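Local coordinates for protein HpcE (Thermus thermophilus, PDB 1WZO) that probably isomerises 2-hydroxyhepta-2,4-diene-1,7-dioate in the breakdown of homoprotocatechuate, as a member of the fumarylacetoacetate hydrolase family, at residues M108-V120 with Y190-F202. Sequence-based numbering, arbitrary orientation.
Sequences MKRVRAKDALDYV and YSVAELLEFISEF
In the FAH-fold domain, segment 108-120, in the connection from strand 94-104 to its antiparallel partner 120-131, packs along one flank of helix 192-200, and three backbone N-H groups, of Arg-110, Val-111 and Ala-113, donate to Ser-200 and Glu-197. Arg-110 N meets Ser-200 O at 2.7 Å, nearly straight (173°) but from above the carbonyl plane. Val-111 N reaches Ser-200 OG at 3.3 Å; chi1 of 72° puts this hydroxyl between the backbone N and the carbonyl carbon, where it also donates to Leu-196 O, which takes Ser-200 N as well. A water donates to both Val-111 O and Glu-197 O. Glu-197, extended with CG anti to its backbone N (chi1 174°), runs alongside residues 111-113; Ala-113 N donates to its OE2 (3.0 Å), meeting it from above the carboxylate plane, while CG lies against Val-111 O. With an alanine in place of Glu-197, Ala-113 N would probably lose its carboxylate acceptor, and a gap would be likely to open beside Val-111 O, where CG now packs. Near the helix start, small residues let the backbones approach: Ala-193 CB sits 3.4 Å from Ala-113 O and also touches Ala-116 CB. Leu-196 CB packs against Met-108 CE at 3.9 Å; the Leu-196 and Val-120 side chains cross at about a right angle, CD1 touching CG2. At the other end, the Arg-110 guanidinium lies with one face over Glu-201 O and makes a long salt bridge to Glu-201 OE1 (3.7 Å). Lys-109 CD passes Ser-200 O, and NZ forms a salt bridge with Asp-149 of a second subunit. Leu-196 rests on Leu-211 of strand 210-212, and Val-120 and Val-192 both meet Val-102 of strand 94-104.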
loop_
_atom_site.group_PDB
_atom_site.type_symbol
_atom_site.label_atom_id
_atom_site.label_comp_id
_atom_site.label_asym_id
_atom_site.label_seq_id
_atom_site.Cartn_x
_atom_site.Cartn_y
_atom_site.Cartn_z
ATOM N N MET B 108 -16.851 -5.252 7.264
ATOM C CA MET B 108 -18.203 -5.789 7.246
ATOM C C MET B 108 -18.288 -7.213 6.706
ATOM O O MET B 108 -17.835 -7.494 5.600
ATOM C CB MET B 108 -19.118 -4.911 6.385
ATOM C CG MET B 108 -19.182 -3.440 6.763
ATOM S SD MET B 108 -20.360 -2.568 5.688
ATOM C CE MET B 108 -21.912 -2.944 6.525
ATOM N N LYS B 109 -18.871 -8.102 7.502
ATOM C CA LYS B 109 -19.088 -9.487 7.105
ATOM C C LYS B 109 -20.314 -9.958 7.870
ATOM O O LYS B 109 -20.327 -9.934 9.104
ATOM C CB LYS B 109 -17.886 -10.378 7.442
ATOM C CG LYS B 109 -18.036 -11.810 6.917
ATOM C CD LYS B 109 -18.203 -11.823 5.394
ATOM C CE LYS B 109 -18.490 -13.224 4.850
ATOM N NZ LYS B 109 -17.326 -14.144 4.977
ATOM N N ARG B 110 -21.343 -10.356 7.125
ATOM C CA ARG B 110 -22.602 -10.827 7.692
ATOM C C ARG B 110 -23.250 -9.783 8.599
ATOM O O ARG B 110 -23.724 -10.097 9.691
ATOM C CB ARG B 110 -22.389 -12.132 8.463
ATOM C CG ARG B 110 -21.934 -13.286 7.588
ATOM C CD ARG B 110 -21.839 -14.583 8.377
ATOM N NE ARG B 110 -21.312 -15.676 7.563
ATOM C CZ ARG B 110 -21.885 -16.125 6.449
ATOM N NH1 ARG B 110 -23.012 -15.578 6.009
ATOM N NH2 ARG B 110 -21.327 -17.120 5.772
ATOM N N VAL B 111 -23.269 -8.537 8.137
ATOM C CA VAL B 111 -23.872 -7.445 8.892
ATOM C C VAL B 111 -25.347 -7.373 8.533
ATOM O O VAL B 111 -25.710 -7.449 7.360
ATOM C CB VAL B 111 -23.205 -6.094 8.541
ATOM C CG1 VAL B 111 -23.917 -4.944 9.259
ATOM C CG2 VAL B 111 -21.737 -6.137 8.924
ATOM N N ARG B 112 -26.201 -7.249 9.543
ATOM C CA ARG B 112 -27.635 -7.155 9.304
ATOM C C ARG B 112 -27.959 -5.738 8.844
ATOM O O ARG B 112 -27.286 -4.789 9.229
ATOM C CB ARG B 112 -28.410 -7.471 10.589
ATOM C CG ARG B 112 -28.088 -8.830 11.189
ATOM C CD ARG B 112 -28.580 -8.918 12.627
ATOM N NE ARG B 112 -28.068 -10.106 13.304
ATOM C CZ ARG B 112 -28.114 -10.298 14.620
ATOM N NH1 ARG B 112 -28.654 -9.377 15.411
ATOM N NH2 ARG B 112 -27.612 -11.409 15.147
ATOM N N ALA B 113 -28.993 -5.599 8.024
ATOM C CA ALA B 113 -29.398 -4.295 7.510
ATOM C C ALA B 113 -29.601 -3.241 8.606
ATOM O O ALA B 113 -29.179 -2.090 8.460
ATOM C CB ALA B 113 -30.679 -4.444 6.683
ATOM N N LYS B 114 -30.242 -3.633 9.704
ATOM C CA LYS B 114 -30.504 -2.704 10.802
ATOM C C LYS B 114 -29.235 -2.096 11.398
ATOM O O LYS B 114 -29.285 -1.015 11.980
ATOM C CB LYS B 114 -31.306 -3.398 11.911
ATOM C CG LYS B 114 -30.531 -4.449 12.688
ATOM C CD LYS B 114 -31.380 -5.061 13.799
ATOM C CE LYS B 114 -30.682 -6.254 14.450
ATOM N NZ LYS B 114 -29.373 -5.897 15.069
ATOM N N ASP B 115 -28.105 -2.785 11.252
ATOM C CA ASP B 115 -26.831 -2.303 11.791
ATOM C C ASP B 115 -25.867 -1.790 10.722
ATOM O O ASP B 115 -24.812 -1.247 11.053
ATOM C CB ASP B 115 -26.100 -3.415 12.545
ATOM C CG ASP B 115 -26.935 -4.036 13.644
ATOM O OD1 ASP B 115 -27.463 -3.284 14.489
ATOM O OD2 ASP B 115 -27.048 -5.280 13.666
ATOM N N ALA B 116 -26.225 -1.964 9.454
ATOM C CA ALA B 116 -25.353 -1.576 8.349
ATOM C C ALA B 116 -24.828 -0.146 8.328
ATOM O O ALA B 116 -23.626 0.064 8.186
ATOM C CB ALA B 116 -26.027 -1.894 7.020
ATOM N N LEU B 117 -25.713 0.837 8.455
ATOM C CA LEU B 117 -25.263 2.219 8.408
ATOM C C LEU B 117 -24.252 2.562 9.495
ATOM O O LEU B 117 -23.550 3.562 9.387
ATOM C CB LEU B 117 -26.461 3.182 8.447
ATOM C CG LEU B 117 -27.402 3.093 7.236
ATOM C CD1 LEU B 117 -28.433 4.219 7.287
ATOM C CD2 LEU B 117 -26.599 3.187 5.946
ATOM N N ASP B 118 -24.160 1.728 10.530
ATOM C CA ASP B 118 -23.195 1.955 11.603
ATOM C C ASP B 118 -21.769 1.659 11.139
ATOM O O ASP B 118 -20.805 2.017 11.818
ATOM C CB ASP B 118 -23.497 1.076 12.819
ATOM C CG ASP B 118 -24.781 1.460 13.513
ATOM O OD1 ASP B 118 -25.031 2.677 13.662
ATOM O OD2 ASP B 118 -25.531 0.547 13.922
ATOM N N TYR B 119 -21.635 0.995 9.992
ATOM C CA TYR B 119 -20.314 0.664 9.464
ATOM C C TYR B 119 -19.863 1.626 8.378
ATOM O O TYR B 119 -18.775 1.480 7.830
ATOM C CB TYR B 119 -20.299 -0.764 8.905
ATOM C CG TYR B 119 -20.451 -1.831 9.959
ATOM C CD1 TYR B 119 -21.683 -2.073 10.566
ATOM C CD2 TYR B 119 -19.355 -2.588 10.364
ATOM C CE1 TYR B 119 -21.818 -3.043 11.551
ATOM C CE2 TYR B 119 -19.477 -3.559 11.344
ATOM C CZ TYR B 119 -20.710 -3.781 11.936
ATOM O OH TYR B 119 -20.825 -4.738 12.918
ATOM N N VAL B 120 -20.706 2.607 8.074
ATOM C CA VAL B 120 -20.412 3.593 7.046
ATOM C C VAL B 120 -19.556 4.747 7.564
ATOM O O VAL B 120 -19.850 5.341 8.601
ATOM C CB VAL B 120 -21.723 4.162 6.457
ATOM C CG1 VAL B 120 -21.424 5.293 5.488
ATOM C CG2 VAL B 120 -22.500 3.052 5.767
ATOM N N TYR B 190 -33.395 -0.948 -3.519
ATOM C CA TYR B 190 -32.704 -1.579 -2.402
ATOM C C TYR B 190 -31.964 -0.441 -1.712
ATOM O O TYR B 190 -31.213 0.291 -2.355
ATOM C CB TYR B 190 -31.677 -2.613 -2.875
ATOM C CG TYR B 190 -32.239 -3.971 -3.234
ATOM C CD1 TYR B 190 -32.598 -4.278 -4.545
ATOM C CD2 TYR B 190 -32.392 -4.957 -2.261
ATOM C CE1 TYR B 190 -33.094 -5.541 -4.878
ATOM C CE2 TYR B 190 -32.887 -6.220 -2.582
ATOM C CZ TYR B 190 -33.233 -6.501 -3.890
ATOM O OH TYR B 190 -33.712 -7.750 -4.207
ATOM N N SER B 191 -32.171 -0.290 -0.411
ATOM C CA SER B 191 -31.516 0.778 0.334
ATOM C C SER B 191 -30.036 0.487 0.534
ATOM O O SER B 191 -29.568 -0.631 0.297
ATOM C CB SER B 191 -32.167 0.938 1.703
ATOM O OG SER B 191 -31.942 -0.209 2.506
ATOM N N VAL B 192 -29.302 1.503 0.971
ATOM C CA VAL B 192 -27.884 1.350 1.244
ATOM C C VAL B 192 -27.726 0.216 2.260
ATOM O O VAL B 192 -26.887 -0.677 2.093
ATOM C CB VAL B 192 -27.297 2.642 1.839
ATOM C CG1 VAL B 192 -25.867 2.401 2.287
ATOM C CG2 VAL B 192 -27.367 3.767 0.810
ATOM N N ALA B 193 -28.542 0.248 3.311
ATOM C CA ALA B 193 -28.487 -0.784 4.346
ATOM C C ALA B 193 -28.746 -2.177 3.773
ATOM O O ALA B 193 -28.044 -3.122 4.102
ATOM C CB ALA B 193 -29.498 -0.478 5.451
ATOM N N GLU B 194 -29.755 -2.308 2.919
ATOM C CA GLU B 194 -30.057 -3.608 2.330
ATOM C C GLU B 194 -28.940 -4.093 1.404
ATOM O O GLU B 194 -28.637 -5.290 1.359
ATOM C CB GLU B 194 -31.377 -3.549 1.564
ATOM C CG GLU B 194 -32.595 -3.354 2.465
ATOM C CD GLU B 194 -33.866 -3.192 1.669
ATOM O OE1 GLU B 194 -33.900 -2.301 0.800
ATOM O OE2 GLU B 194 -34.827 -3.956 1.910
ATOM N N LEU B 195 -28.337 -3.165 0.666
ATOM C CA LEU B 195 -27.250 -3.497 -0.250
ATOM C C LEU B 195 -26.008 -3.978 0.508
ATOM O O LEU B 195 -25.384 -4.977 0.128
ATOM C CB LEU B 195 -26.904 -2.276 -1.118
ATOM C CG LEU B 195 -27.959 -1.876 -2.157
ATOM C CD1 LEU B 195 -27.598 -0.545 -2.790
ATOM C CD2 LEU B 195 -28.054 -2.967 -3.228
ATOM N N LEU B 196 -25.646 -3.279 1.579
ATOM C CA LEU B 196 -24.478 -3.670 2.366
ATOM C C LEU B 196 -24.708 -5.006 3.071
ATOM O O LEU B 196 -23.764 -5.761 3.322
ATOM C CB LEU B 196 -24.132 -2.584 3.395
ATOM C CG LEU B 196 -23.665 -1.237 2.830
ATOM C CD1 LEU B 196 -23.547 -0.228 3.966
ATOM C CD2 LEU B 196 -22.322 -1.399 2.113
ATOM N N GLU B 197 -25.965 -5.300 3.395
ATOM C CA GLU B 197 -26.292 -6.569 4.037
ATOM C C GLU B 197 -26.134 -7.682 3.002
ATOM O O GLU B 197 -25.529 -8.718 3.271
ATOM C CB GLU B 197 -27.739 -6.561 4.538
ATOM C CG GLU B 197 -28.214 -7.893 5.099
ATOM C CD GLU B 197 -29.691 -7.866 5.464
ATOM O OE1 GLU B 197 -30.520 -7.683 4.552
ATOM O OE2 GLU B 197 -30.023 -8.018 6.657
ATOM N N PHE B 198 -26.692 -7.449 1.818
ATOM C CA PHE B 198 -26.634 -8.425 0.736
ATOM C C PHE B 198 -25.196 -8.769 0.371
ATOM O O PHE B 198 -24.844 -9.943 0.238
ATOM C CB PHE B 198 -27.352 -7.887 -0.504
ATOM C CG PHE B 198 -27.322 -8.830 -1.678
ATOM C CD1 PHE B 198 -28.132 -9.961 -1.701
ATOM C CD2 PHE B 198 -26.453 -8.605 -2.743
ATOM C CE1 PHE B 198 -28.075 -10.865 -2.769
ATOM C CE2 PHE B 198 -26.389 -9.502 -3.816
ATOM C CZ PHE B 198 -27.202 -10.634 -3.823
ATOM N N ILE B 199 -24.373 -7.736 0.212
ATOM C CA ILE B 199 -22.980 -7.909 -0.166
ATOM C C ILE B 199 -22.133 -8.533 0.929
ATOM O O ILE B 199 -21.472 -9.553 0.697
ATOM C CB ILE B 199 -22.349 -6.560 -0.593
ATOM C CG1 ILE B 199 -23.107 -5.997 -1.799
ATOM C CG2 ILE B 199 -20.859 -6.754 -0.927
ATOM C CD1 ILE B 199 -22.750 -4.548 -2.148
ATOM N N SER B 200 -22.165 -7.945 2.126
ATOM C CA SER B 200 -21.363 -8.439 3.243
ATOM C C SER B 200 -21.719 -9.849 3.678
ATOM O O SER B 200 -20.993 -10.457 4.459
ATOM C CB SER B 200 -21.463 -7.495 4.449
ATOM O OG SER B 200 -22.732 -7.574 5.068
ATOM N N GLU B 201 -22.833 -10.369 3.182
ATOM C CA GLU B 201 -23.238 -11.722 3.529
ATOM C C GLU B 201 -22.240 -12.748 2.984
ATOM O O GLU B 201 -22.009 -13.782 3.610
ATOM C CB GLU B 201 -24.638 -12.026 2.973
ATOM C CG GLU B 201 -25.173 -13.415 3.355
ATOM C CD GLU B 201 -24.812 -14.505 2.347
ATOM O OE1 GLU B 201 -24.762 -15.690 2.748
ATOM O OE2 GLU B 201 -24.597 -14.190 1.155
ATOM N N PHE B 202 -21.637 -12.450 1.836
ATOM C CA PHE B 202 -20.691 -13.373 1.202
ATOM C C PHE B 202 -19.322 -12.759 0.900
ATOM O O PHE B 202 -18.358 -13.477 0.629
ATOM C CB PHE B 202 -21.304 -13.922 -0.100
ATOM C CG PHE B 202 -21.504 -12.877 -1.173
ATOM C CD1 PHE B 202 -20.448 -12.486 -1.995
ATOM C CD2 PHE B 202 -22.743 -12.264 -1.345
ATOM C CE1 PHE B 202 -20.623 -11.501 -2.968
ATOM C CE2 PHE B 202 -22.932 -11.280 -2.315
ATOM C CZ PHE B 202 -21.871 -10.894 -3.131
HETATM O O HOH W 1 -25.043 -9.768 5.837
#